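Local coordinates for protein probable enoyl-CoA hydratase/isomerase (Pseudomonas aeruginosa PAO1, PDB 5YLO) that probably shifts the double bond of unsaturated fatty acyl-CoA as a Delta3,Delta2-enoyl-CoA isomerase, a trimeric member of the crotonase family, at residues A16-N21 with H38-A43; A114-A119 with F133-T138; W150-L155 with A179-E184. All blocks are in the same frame, centred on the assembly; numbering follows the deposited sequence.

How the contacts relate
From the N terminus, contact 1 comes first: strand 15-20 (16-21) packs on the helix that follows it (38-43), closing a 16-residue, partly helical connection within the beta-alpha-beta unit of strand 15-20, helix 31-46 and strand 52-56. Contact 2 closes 13 residues, mostly strand and loop, where helix 114-120 meets strand 132-134 and the loop beyond it. Contact 3 closes 23 largely helical residues, bringing helix 146-156 against the loop after helix 173-179. The three are in series, none enclosing or crossing another. Contact 1 lies across the chain's centre, about 20 Å from contact 2 between centres. Contacts 2 and 3 touch, Met116 packing on Leu152 and Phe133 on Leu181 and Val182.

Contact 1: A16-N21 with H38-A43; sequences AWLVLN and HVRLDA
Leu18 reaches from its strand to the following helix and touches both Arg40 and Leu41, and these two meetings make up the contact. The purely apolar one joins leucine to leucine: Leu18 CD1 lies 3.7 Å from Leu41 CD2, the two side chains crossing at a slant. Leu41's first bond does not aim at the strand, but its branched end swings nearer and brings CD2 into touch. On its other neighbours' side Leu41 also packs on Leu92 and Leu96 of helix 85-97, which suits a branched hydrocarbon packed between the strand and a second helix.

The other meeting sets a methyl against the aliphatic part of a charged chain. Leu18 CD2 sits 3.6 Å from Arg40 CG, with the two side chains nearly perpendicular. Arg40 holds CG anti to its backbone N (chi1 -175°), which sends the first part of the chain toward the strand; bends at the next two torsions then turn the rest aside. Its methylenes can therefore cover leucine, a use of the long arginine chain that fits a place where Arg40 as a whole is partly exposed.

Backbone bonding belongs to neighbouring elements. Leu18 pairs with Val54 and Gly56, in keeping with the parallel pairing of strands 15-20 and 52-56. Helix 31-46 connects these two strands as a beta-alpha-beta crossover of the crotonase fold and covers one face of the sheet. No hydrogen bond links the two segments, whose nearest CA atoms, those of Leu18 and Arg40, remain 8.2 Å apart. The chemistry thus implies that strand and helix are joined here by dispersion and hydrophobic burial, without a hydrogen bond between these two segments.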
ATOM      1  N   ALA A  16      17.264  14.324  20.214  1.00 65.82           N
ATOM      2  CA  ALA A  16      18.643  14.029  19.847  1.00 70.31           C
ATOM      3  C   ALA A  16      18.829  14.306  18.360  1.00 65.80           C
ATOM      4  O   ALA A  16      18.205  13.649  17.520  1.00 73.63           O
ATOM      5  CB  ALA A  16      19.001  12.579  20.172  1.00 65.45           C
ATOM      6  N   TRP A  17      19.682  15.274  18.041  1.00 63.10           N
ATOM      7  CA  TRP A  17      19.973  15.644  16.663  1.00 61.85           C
ATOM      8  C   TRP A  17      21.235  14.920  16.213  1.00 61.31           C
ATOM      9  O   TRP A  17      22.314  15.138  16.773  1.00 85.45           O
ATOM     10  CB  TRP A  17      20.142  17.158  16.525  1.00 63.85           C
ATOM     11  CG  TRP A  17      18.924  17.944  16.908  1.00 66.59           C
ATOM     12  CD1 TRP A  17      18.419  18.113  18.165  1.00 73.44           C
ATOM     13  CD2 TRP A  17      18.066  18.686  16.030  1.00 67.90           C
ATOM     14  NE1 TRP A  17      17.297  18.905  18.123  1.00 72.15           N
ATOM     15  CE2 TRP A  17      17.059  19.270  16.824  1.00 72.47           C
ATOM     16  CE3 TRP A  17      18.050  18.909  14.650  1.00 63.31           C
ATOM     17  CZ2 TRP A  17      16.048  20.063  16.285  1.00 66.87           C
ATOM     18  CZ3 TRP A  17      17.044  19.697  14.118  1.00 68.30           C
ATOM     19  CH2 TRP A  17      16.059  20.264  14.933  1.00 65.42           C
ATOM     20  N   LEU A  18      21.096  14.056  15.213  1.00 58.58           N
ATOM     21  CA  LEU A  18      22.218  13.328  14.630  1.00 58.11           C
ATOM     22  C   LEU A  18      22.401  13.837  13.208  1.00 57.44           C
ATOM     23  O   LEU A  18      21.591  13.534  12.327  1.00 55.70           O
ATOM     24  CB  LEU A  18      21.971  11.822  14.651  1.00 56.44           C
ATOM     25  CG  LEU A  18      21.413  11.255  15.959  1.00 56.94           C
ATOM     26  CD1 LEU A  18      21.285   9.744  15.892  1.00 55.56           C
ATOM     27  CD2 LEU A  18      22.272  11.668  17.139  1.00 59.66           C
ATOM     28  N   VAL A  19      23.457  14.611  12.986  1.00 59.14           N
ATOM     29  CA  VAL A  19      23.714  15.238  11.696  1.00 59.12           C
ATOM     30  C   VAL A  19      24.950  14.595  11.087  1.00 59.33           C
ATOM     31  O   VAL A  19      26.025  14.596  11.700  1.00 68.03           O
ATOM     32  CB  VAL A  19      23.895  16.757  11.827  1.00 61.35           C
ATOM     33  CG1 VAL A  19      23.972  17.399  10.451  1.00 61.43           C
ATOM     34  CG2 VAL A  19      22.763  17.361  12.647  1.00 61.72           C
ATOM     35  N   LEU A  20      24.796  14.041   9.885  1.00 57.85           N
ATOM     36  CA  LEU A  20      25.954  13.660   9.089  1.00 58.49           C
ATOM     37  C   LEU A  20      26.827  14.887   8.869  1.00 63.16           C
ATOM     38  O   LEU A  20      26.325  15.965   8.538  1.00 63.50           O
ATOM     39  CB  LEU A  20      25.511  13.070   7.748  1.00 56.94           C
ATOM     40  CG  LEU A  20      25.159  11.582   7.656  1.00 65.46           C
ATOM     41  CD1 LEU A  20      24.136  11.167   8.703  1.00 62.84           C
ATOM     42  CD2 LEU A  20      24.645  11.258   6.262  1.00 67.18           C
ATOM     43  N   ASN A  21      28.136  14.736   9.069  1.00 78.68           N
ATOM     44  CA  ASN A  21      29.046  15.877   9.030  1.00 85.60           C
ATOM     45  C   ASN A  21      30.274  15.553   8.180  1.00 82.51           C
ATOM     46  O   ASN A  21      31.404  15.498   8.663  1.00 80.43           O
ATOM     47  CB  ASN A  21      29.467  16.305  10.431  1.00 91.42           C
ATOM     48  CG  ASN A  21      30.035  17.708  10.460  1.00 99.35           C
ATOM     49  OD1 ASN A  21      30.096  18.295  11.646  1.00104.56           O
ATOM     50  ND2 ASN A  21      30.414  18.260   9.426  1.00 94.37           N
ATOM     51  N   HIS A  38      25.638   4.256  13.924  1.00 56.61           N
ATOM     52  CA  HIS A  38      25.144   2.995  14.450  1.00 55.77           C
ATOM     53  C   HIS A  38      25.281   2.920  15.964  1.00 61.94           C
ATOM     54  O   HIS A  38      24.379   2.431  16.638  1.00 64.26           O
ATOM     55  CB  HIS A  38      25.822   1.789  13.812  1.00 56.12           C
ATOM     56  CG  HIS A  38      25.236   0.483  14.249  1.00 60.01           C
ATOM     57  ND1 HIS A  38      24.803  -0.475  13.362  1.00 64.31           N
ATOM     58  CD2 HIS A  38      24.983  -0.006  15.485  1.00 68.95           C
ATOM     59  CE1 HIS A  38      24.323  -1.507  14.031  1.00 61.14           C
ATOM     60  NE2 HIS A  38      24.419  -1.247  15.322  1.00 56.51           N
ATOM     61  N   VAL A  39      26.398   3.399  16.511  1.00 60.58           N
ATOM     62  CA  VAL A  39      26.553   3.322  17.962  1.00 62.62           C
ATOM     63  C   VAL A  39      25.738   4.408  18.658  1.00 62.54           C
ATOM     64  O   VAL A  39      25.165   4.177  19.729  1.00 67.77           O
ATOM     65  CB  VAL A  39      28.044   3.392  18.346  1.00 65.79           C
ATOM     66  CG1 VAL A  39      28.218   3.309  19.857  1.00 68.78           C
ATOM     67  CG2 VAL A  39      28.815   2.276  17.665  1.00 70.29           C
ATOM     68  N   ARG A  40      25.663   5.603  18.065  1.00 71.70           N
ATOM     69  CA  ARG A  40      24.907   6.692  18.680  1.00 74.17           C
ATOM     70  C   ARG A  40      23.417   6.375  18.729  1.00 70.03           C
ATOM     71  O   ARG A  40      22.723   6.765  19.675  1.00 73.01           O
ATOM     72  CB  ARG A  40      25.157   7.995  17.919  1.00 78.62           C
ATOM     73  CG  ARG A  40      24.509   9.232  18.530  1.00 91.44           C
ATOM     74  CD  ARG A  40      25.332   9.815  19.671  1.00 91.56           C
ATOM     75  NE  ARG A  40      24.916   9.317  20.980  1.00100.09           N
ATOM     76  CZ  ARG A  40      23.982   9.886  21.738  1.00 94.99           C
ATOM     77  NH1 ARG A  40      23.674   9.366  22.916  1.00 93.48           N
ATOM     78  NH2 ARG A  40      23.352  10.976  21.323  1.00 85.25           N
ATOM     79  N   LEU A  41      22.904   5.672  17.714  1.00 63.53           N
ATOM     80  CA  LEU A  41      21.502   5.268  17.731  1.00 63.75           C
ATOM     81  C   LEU A  41      21.211   4.339  18.903  1.00 60.84           C
ATOM     82  O   LEU A  41      20.168   4.460  19.556  1.00 59.29           O
ATOM     83  CB  LEU A  41      21.128   4.592  16.413  1.00 56.55           C
ATOM     84  CG  LEU A  41      20.898   5.498  15.204  1.00 54.36           C
ATOM     85  CD1 LEU A  41      20.652   4.660  13.964  1.00 61.96           C
ATOM     86  CD2 LEU A  41      19.735   6.442  15.452  1.00 55.77           C
ATOM     87  N   ASP A  42      22.122   3.402  19.181  1.00 58.75           N
ATOM     88  CA  ASP A  42      21.941   2.512  20.322  1.00 62.90           C
ATOM     89  C   ASP A  42      21.928   3.291  21.629  1.00 65.77           C
ATOM     90  O   ASP A  42      21.197   2.943  22.563  1.00 69.07           O
ATOM     91  CB  ASP A  42      23.039   1.449  20.336  1.00 63.96           C
ATOM     92  CG  ASP A  42      22.940   0.523  21.533  1.00 75.16           C
ATOM     93  OD1 ASP A  42      22.089  -0.391  21.508  1.00 78.86           O
ATOM     94  OD2 ASP A  42      23.717   0.705  22.496  1.00 82.38           O
ATOM     95  N   ALA A  43      22.724   4.360  21.711  1.00 69.98           N
ATOM     96  CA  ALA A  43      22.715   5.188  22.910  1.00 71.02           C
ATOM     97  C   ALA A  43      21.392   5.930  23.058  1.00 65.71           C
ATOM     98  O   ALA A  43      20.919   6.148  24.178  1.00 79.55           O
ATOM     99  CB  ALA A  43      23.887   6.166  22.881  1.00 71.31           C
TER

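Contact 2: A114-A119 with F133-T138; sequences AGMDLA and FKAGYT
An extended first half and a bent end carry Met116 to Phe133 and Ala135: CG lies anti to the backbone N (chi1 -172°), chi2 is also extended, and a turn at chi3 (73°) swings the terminal methyl round. Phe133 takes the other course, its ring carbon CG standing anti to the carbonyl carbon (chi1 -64°). In the crotonase fold of this family, the contact packs helix 114-120 against strand 132-134, the middle strand of a small three-stranded sheet, and the loop that leaves it.

Met116 CG approaches the ring at its edge, near the ring plane, 4.0 Å from Phe133 CD2, and the two side chains cross at about a right angle. The sulfur passes the backbone without bonding, Met116 SD being 4.1 Å from Lys134 O. A long, flexible and unbranched methionine suits this place because one chain can skirt the ring, pass the strand backbone and finish against a small residue beyond it. Alanine suits position 135, since its single methyl points toward the helix and receives that end without adding bulk. Lys134 leads its amine away from the helix, in keeping with its partly exposed position, while its backbone bonds to Ala111 of strand 111-112 and to Gly113 just after it.

On the sheet side, Phe133 also reaches Val107 of strand 103-107. The tightest approach across the two segments is made by the methionine methyl, with Met116 CE 3.6 Å from Ala135 CB.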
ATOM      1  N   ALA A 114      22.006   4.778  -1.005  1.00 47.88           N
ATOM      2  CA  ALA A 114      22.005   4.463   0.421  1.00 42.47           C
ATOM      3  C   ALA A 114      21.663   5.684   1.262  1.00 53.11           C
ATOM      4  O   ALA A 114      21.158   5.544   2.382  1.00 46.30           O
ATOM      5  CB  ALA A 114      23.362   3.895   0.837  1.00 43.25           C
ATOM      6  N   GLY A 115      21.936   6.885   0.747  1.00 51.18           N
ATOM      7  CA  GLY A 115      21.544   8.086   1.460  1.00 43.35           C
ATOM      8  C   GLY A 115      20.039   8.242   1.541  1.00 44.51           C
ATOM      9  O   GLY A 115      19.503   8.653   2.574  1.00 47.79           O
ATOM     10  N   MET A 116      19.337   7.918   0.453  1.00 48.36           N
ATOM     11  CA  MET A 116      17.880   7.911   0.498  1.00 48.60           C
ATOM     12  C   MET A 116      17.366   6.784   1.383  1.00 46.69           C
ATOM     13  O   MET A 116      16.408   6.972   2.140  1.00 46.79           O
ATOM     14  CB  MET A 116      17.307   7.785  -0.911  1.00 49.17           C
ATOM     15  CG  MET A 116      15.804   7.971  -0.970  1.00 51.38           C
ATOM     16  SD  MET A 116      15.131   7.593  -2.594  1.00 62.85           S
ATOM     17  CE  MET A 116      15.273   5.809  -2.604  1.00 88.71           C
ATOM     18  N   ASP A 117      17.991   5.605   1.299  1.00 50.25           N
ATOM     19  CA  ASP A 117      17.584   4.491   2.150  1.00 53.84           C
ATOM     20  C   ASP A 117      17.686   4.849   3.627  1.00 46.94           C
ATOM     21  O   ASP A 117      16.887   4.372   4.440  1.00 43.06           O
ATOM     22  CB  ASP A 117      18.431   3.254   1.842  1.00 51.65           C
ATOM     23  CG  ASP A 117      18.236   2.748   0.423  1.00 65.86           C
ATOM     24  OD1 ASP A 117      17.247   3.151  -0.227  1.00 77.98           O
ATOM     25  OD2 ASP A 117      19.067   1.937  -0.039  1.00 58.56           O
ATOM     26  N   LEU A 118      18.654   5.693   3.989  1.00 52.47           N
ATOM     27  CA  LEU A 118      18.785   6.120   5.376  1.00 55.13           C
ATOM     28  C   LEU A 118      17.566   6.920   5.824  1.00 58.52           C
ATOM     29  O   LEU A 118      17.102   6.779   6.962  1.00 59.35           O
ATOM     30  CB  LEU A 118      20.064   6.939   5.546  1.00 57.72           C
ATOM     31  CG  LEU A 118      20.687   6.934   6.938  1.00 62.84           C
ATOM     32  CD1 LEU A 118      21.022   5.512   7.357  1.00 60.55           C
ATOM     33  CD2 LEU A 118      21.924   7.816   6.974  1.00 73.69           C
ATOM     34  N   ALA A 119      17.027   7.761   4.938  1.00 40.85           N
ATOM     35  CA  ALA A 119      15.836   8.532   5.280  1.00 40.84           C
ATOM     36  C   ALA A 119      14.587   7.659   5.312  1.00 36.67           C
ATOM     37  O   ALA A 119      13.669   7.919   6.096  1.00 36.97           O
ATOM     38  CB  ALA A 119      15.658   9.685   4.292  1.00 37.90           C
ATOM     39  N   PHE A 133      15.978  13.454  -5.189  1.00 53.77           N
ATOM     40  CA  PHE A 133      16.025  12.047  -4.810  1.00 51.31           C
ATOM     41  C   PHE A 133      16.409  11.187  -6.004  1.00 52.24           C
ATOM     42  O   PHE A 133      15.821  11.314  -7.082  1.00 53.61           O
ATOM     43  CB  PHE A 133      14.678  11.598  -4.237  1.00 55.10           C
ATOM     44  CG  PHE A 133      14.306  12.300  -2.963  1.00 49.39           C
ATOM     45  CD1 PHE A 133      13.638  13.515  -2.993  1.00 51.90           C
ATOM     46  CD2 PHE A 133      14.635  11.751  -1.734  1.00 48.96           C
ATOM     47  CE1 PHE A 133      13.299  14.166  -1.818  1.00 60.41           C
ATOM     48  CE2 PHE A 133      14.299  12.395  -0.557  1.00 55.29           C
ATOM     49  CZ  PHE A 133      13.630  13.605  -0.597  1.00 58.82           C
ATOM     50  N   LYS A 134      17.387  10.306  -5.799  1.00 47.89           N
ATOM     51  CA  LYS A 134      17.879   9.399  -6.828  1.00 52.62           C
ATOM     52  C   LYS A 134      17.963   7.990  -6.263  1.00 51.96           C
ATOM     53  O   LYS A 134      18.319   7.800  -5.095  1.00 44.67           O
ATOM     54  CB  LYS A 134      19.259   9.835  -7.343  1.00 62.25           C
ATOM     55  CG  LYS A 134      19.235  10.831  -8.495  1.00 64.72           C
ATOM     56  CD  LYS A 134      20.650  11.232  -8.883  1.00 70.81           C
ATOM     57  CE  LYS A 134      20.733  11.710 -10.323  1.00 81.46           C
ATOM     58  NZ  LYS A 134      22.140  12.034 -10.694  1.00 79.26           N
ATOM     59  N   ALA A 135      17.646   7.003  -7.097  1.00 51.05           N
ATOM     60  CA  ALA A 135      17.681   5.610  -6.672  1.00 43.99           C
ATOM     61  C   ALA A 135      17.909   4.716  -7.879  1.00 44.85           C
ATOM     62  O   ALA A 135      17.475   5.027  -8.991  1.00 44.29           O
ATOM     63  CB  ALA A 135      16.386   5.196  -5.969  1.00 45.69           C
ATOM     64  N   GLY A 136      18.577   3.597  -7.644  1.00 43.54           N
ATOM     65  CA  GLY A 136      18.744   2.610  -8.695  1.00 40.44           C
ATOM     66  C   GLY A 136      19.620   3.142  -9.803  1.00 42.77           C
ATOM     67  O   GLY A 136      20.771   3.528  -9.580  1.00 51.40           O
ATOM     68  N   TYR A 137      19.073   3.182 -11.015  1.00 47.28           N
ATOM     69  CA  TYR A 137      19.817   3.671 -12.171  1.00 54.28           C
ATOM     70  C   TYR A 137      19.994   5.183 -12.079  1.00 64.79           C
ATOM     71  O   TYR A 137      19.011   5.924 -11.980  1.00 71.60           O
ATOM     72  CB  TYR A 137      19.081   3.282 -13.451  1.00 56.17           C
ATOM     73  CG  TYR A 137      19.777   3.665 -14.742  1.00 65.07           C
ATOM     74  CD1 TYR A 137      21.143   3.475 -14.907  1.00 66.61           C
ATOM     75  CD2 TYR A 137      19.057   4.188 -15.811  1.00 64.00           C
ATOM     76  CE1 TYR A 137      21.774   3.814 -16.091  1.00 68.71           C
ATOM     77  CE2 TYR A 137      19.679   4.529 -16.996  1.00 67.86           C
ATOM     78  CZ  TYR A 137      21.037   4.340 -17.132  1.00 78.72           C
ATOM     79  OH  TYR A 137      21.661   4.678 -18.312  1.00 88.42           O
ATOM     80  N   THR A 138      21.248   5.641 -12.109  1.00 65.13           N
ATOM     81  CA  THR A 138      21.561   7.065 -12.065  1.00 66.84           C
ATOM     82  C   THR A 138      21.889   7.643 -13.438  1.00 73.84           C
ATOM     83  O   THR A 138      21.777   8.860 -13.630  1.00 58.80           O
ATOM     84  CB  THR A 138      22.734   7.312 -11.104  1.00 66.52           C
ATOM     85  OG1 THR A 138      22.427   6.735  -9.832  1.00 62.13           O
ATOM     86  CG2 THR A 138      22.989   8.801 -10.910  1.00 79.24           C
TER

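Contact 3: W150-L155 with A179-E184; sequences WHLPRL and AGLVGE
A Schellman motif ends helix 173-179 at Gly180, and this helix end packs against Leu155 of helix 146-156. Gly180 has positive phi (92°), where glycine is readily accommodated, and two bonds back into the last turn. Glycine also suits the close passage of the chains: the CA atoms of Leu155 and Gly180 are 6.1 Å apart, and the absence of a side chain lets Leu155 O come close. Leu155 directs its first side-chain bond toward the loop, Leu155 CB lying 4.2 Å from Gly180 O.

Deeper in, the apolar link is made by two leucines. Leu152 CD2 meets Leu181 CD1 at 3.8 Å. Leu181 starts away from the helix, but with CG anti to its N (chi1 -167°) its branch turns back and brings CD1 within touch. Both leucines are buried, and Leu152 is also packed on Leu164 and Leu165 of helix 158-166.

Within the crotonase fold the loop leads on to the six-stranded sheet. Before reaching strand 184-186 it gives Leu181 O to Arg125 NE of strand 124-128. Another side of the helix faces the second subunit. Arg154 NH1 bonds Trp150 O at 2.9 Å, tilted 19° from the carbonyl plane. The guanidinium lies nearly parallel to the indole, its centre over Trp150 CE2, which stands 3.2 Å above the guanidinium plane, and its NH1 toward the rim of the ring system. A long arginine suits this place because its flat end can stack on part of the indole and still reach outward: Arg154 NH2 bonds Gly220 O of the second subunit, while Trp150 NE1 bonds Arg223 O of that same subunit.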
ATOM      1  N   TRP A 150      12.881  -2.705  -0.880  1.00 33.16           N
ATOM      2  CA  TRP A 150      11.993  -3.026   0.226  1.00 33.33           C
ATOM      3  C   TRP A 150      11.162  -1.824   0.652  1.00 33.03           C
ATOM      4  O   TRP A 150       9.955  -1.956   0.877  1.00 33.19           O
ATOM      5  CB  TRP A 150      12.801  -3.554   1.415  1.00 34.06           C
ATOM      6  CG  TRP A 150      11.960  -4.197   2.484  1.00 34.79           C
ATOM      7  CD1 TRP A 150      11.644  -5.524   2.595  1.00 35.61           C
ATOM      8  CD2 TRP A 150      11.331  -3.543   3.592  1.00 35.12           C
ATOM      9  NE1 TRP A 150      10.857  -5.733   3.701  1.00 36.52           N
ATOM     10  CE2 TRP A 150      10.651  -4.533   4.331  1.00 36.24           C
ATOM     11  CE3 TRP A 150      11.276  -2.217   4.032  1.00 34.83           C
ATOM     12  CZ2 TRP A 150       9.925  -4.238   5.485  1.00 37.16           C
ATOM     13  CZ3 TRP A 150      10.554  -1.926   5.176  1.00 35.63           C
ATOM     14  CH2 TRP A 150       9.890  -2.932   5.890  1.00 36.81           C
ATOM     15  N   HIS A 151      11.785  -0.648   0.747  1.00 37.31           N
ATOM     16  CA  HIS A 151      11.079   0.549   1.195  1.00 35.97           C
ATOM     17  C   HIS A 151      10.185   1.123   0.104  1.00 42.72           C
ATOM     18  O   HIS A 151       9.000   1.382   0.337  1.00 32.84           O
ATOM     19  CB  HIS A 151      12.083   1.608   1.652  1.00 33.66           C
ATOM     20  CG  HIS A 151      12.684   1.337   2.994  1.00 39.12           C
ATOM     21  ND1 HIS A 151      11.953   1.405   4.160  1.00 38.82           N
ATOM     22  CD2 HIS A 151      13.946   1.010   3.360  1.00 35.01           C
ATOM     23  CE1 HIS A 151      12.736   1.124   5.186  1.00 39.46           C
ATOM     24  NE2 HIS A 151      13.950   0.880   4.727  1.00 39.70           N
ATOM     25  N   LEU A 152      10.744   1.331  -1.091  1.00 36.01           N
ATOM     26  CA  LEU A 152      10.052   2.110  -2.117  1.00 34.85           C
ATOM     27  C   LEU A 152       8.694   1.543  -2.509  1.00 32.87           C
ATOM     28  O   LEU A 152       7.732   2.326  -2.599  1.00 33.29           O
ATOM     29  CB  LEU A 152      10.963   2.272  -3.339  1.00 37.91           C
ATOM     30  CG  LEU A 152      12.194   3.155  -3.142  1.00 33.35           C
ATOM     31  CD1 LEU A 152      12.975   3.276  -4.441  1.00 34.07           C
ATOM     32  CD2 LEU A 152      11.782   4.525  -2.624  1.00 33.65           C
ATOM     33  N   PRO A 153       8.529   0.239  -2.764  1.00 35.25           N
ATOM     34  CA  PRO A 153       7.180  -0.250  -3.101  1.00 38.93           C
ATOM     35  C   PRO A 153       6.181  -0.085  -1.968  1.00 38.03           C
ATOM     36  O   PRO A 153       4.982   0.082  -2.227  1.00 40.80           O
ATOM     37  CB  PRO A 153       7.416  -1.729  -3.440  1.00 36.59           C
ATOM     38  CG  PRO A 153       8.665  -2.085  -2.712  1.00 40.71           C
ATOM     39  CD  PRO A 153       9.519  -0.855  -2.793  1.00 40.11           C
ATOM     40  N   ARG A 154       6.643  -0.120  -0.715  1.00 33.45           N
ATOM     41  CA  ARG A 154       5.733   0.021   0.416  1.00 34.13           C
ATOM     42  C   ARG A 154       5.261   1.460   0.588  1.00 34.43           C
ATOM     43  O   ARG A 154       4.130   1.690   1.031  1.00 36.88           O
ATOM     44  CB  ARG A 154       6.410  -0.482   1.691  1.00 34.27           C
ATOM     45  CG  ARG A 154       6.548  -1.993   1.752  1.00 34.58           C
ATOM     46  CD  ARG A 154       7.419  -2.438   2.913  1.00 34.97           C
ATOM     47  NE  ARG A 154       7.247  -3.864   3.174  1.00 35.85           N
ATOM     48  CZ  ARG A 154       7.895  -4.829   2.531  1.00 35.71           C
ATOM     49  NH1 ARG A 154       8.776  -4.529   1.585  1.00 34.73           N
ATOM     50  NH2 ARG A 154       7.661  -6.098   2.835  1.00 36.82           N
ATOM     51  N   LEU A 155       6.100   2.435   0.242  1.00 33.98           N
ATOM     52  CA  LEU A 155       5.732   3.840   0.361  1.00 37.92           C
ATOM     53  C   LEU A 155       5.076   4.392  -0.898  1.00 36.45           C
ATOM     54  O   LEU A 155       4.212   5.272  -0.800  1.00 38.56           O
ATOM     55  CB  LEU A 155       6.968   4.680   0.691  1.00 37.55           C
ATOM     56  CG  LEU A 155       7.710   4.369   1.989  1.00 35.01           C
ATOM     57  CD1 LEU A 155       9.082   5.026   1.983  1.00 37.58           C
ATOM     58  CD2 LEU A 155       6.902   4.834   3.190  1.00 38.38           C
ATOM     59  N   ALA A 179       4.072  11.710  -4.441  1.00 50.66           N
ATOM     60  CA  ALA A 179       4.118  10.260  -4.567  1.00 43.48           C
ATOM     61  C   ALA A 179       4.119   9.545  -3.224  1.00 46.00           C
ATOM     62  O   ALA A 179       3.999   8.314  -3.198  1.00 39.18           O
ATOM     63  CB  ALA A 179       5.354   9.841  -5.367  1.00 40.14           C
ATOM     64  N   GLY A 180       4.253  10.274  -2.120  1.00 44.88           N
ATOM     65  CA  GLY A 180       4.319   9.675  -0.805  1.00 38.69           C
ATOM     66  C   GLY A 180       5.714   9.364  -0.314  1.00 42.20           C
ATOM     67  O   GLY A 180       5.854   8.681   0.709  1.00 46.28           O
ATOM     68  N   LEU A 181       6.749   9.838  -1.008  1.00 48.09           N
ATOM     69  CA  LEU A 181       8.116   9.560  -0.582  1.00 40.69           C
ATOM     70  C   LEU A 181       8.452  10.305   0.704  1.00 47.85           C
ATOM     71  O   LEU A 181       9.059   9.737   1.619  1.00 50.45           O
ATOM     72  CB  LEU A 181       9.091   9.930  -1.700  1.00 42.52           C
ATOM     73  CG  LEU A 181      10.531   9.435  -1.588  1.00 42.65           C
ATOM     74  CD1 LEU A 181      10.569   7.925  -1.439  1.00 38.85           C
ATOM     75  CD2 LEU A 181      11.315   9.873  -2.814  1.00 43.10           C
ATOM     76  N   VAL A 182       8.067  11.576   0.792  1.00 41.59           N
ATOM     77  CA  VAL A 182       8.219  12.359   2.009  1.00 41.28           C
ATOM     78  C   VAL A 182       6.835  12.807   2.453  1.00 42.26           C
ATOM     79  O   VAL A 182       5.896  12.871   1.654  1.00 48.44           O
ATOM     80  CB  VAL A 182       9.158  13.571   1.816  1.00 45.01           C
ATOM     81  CG1 VAL A 182      10.493  13.119   1.246  1.00 44.74           C
ATOM     82  CG2 VAL A 182       8.514  14.617   0.916  1.00 43.51           C
ATOM     83  N   GLY A 183       6.712  13.112   3.739  1.00 40.77           N
ATOM     84  CA  GLY A 183       5.423  13.467   4.300  1.00 42.02           C
ATOM     85  C   GLY A 183       5.143  14.953   4.299  1.00 43.87           C
ATOM     86  O   GLY A 183       3.985  15.373   4.381  1.00 53.64           O
ATOM     87  N   GLU A 184       6.195  15.761   4.196  1.00 51.19           N
ATOM     88  CA  GLU A 184       6.061  17.201   4.335  1.00 55.90           C
ATOM     89  C   GLU A 184       7.209  17.883   3.606  1.00 55.49           C
ATOM     90  O   GLU A 184       8.333  17.375   3.577  1.00 60.87           O
ATOM     91  CB  GLU A 184       6.041  17.603   5.814  1.00 58.45           C
ATOM     92  CG  GLU A 184       5.788  19.072   6.075  1.00 68.54           C
ATOM     93  CD  GLU A 184       5.672  19.375   7.555  1.00 80.61           C
ATOM     94  OE1 GLU A 184       5.476  18.427   8.346  1.00 85.06           O
ATOM     95  OE2 GLU A 184       5.780  20.561   7.925  1.00 77.34           O
TER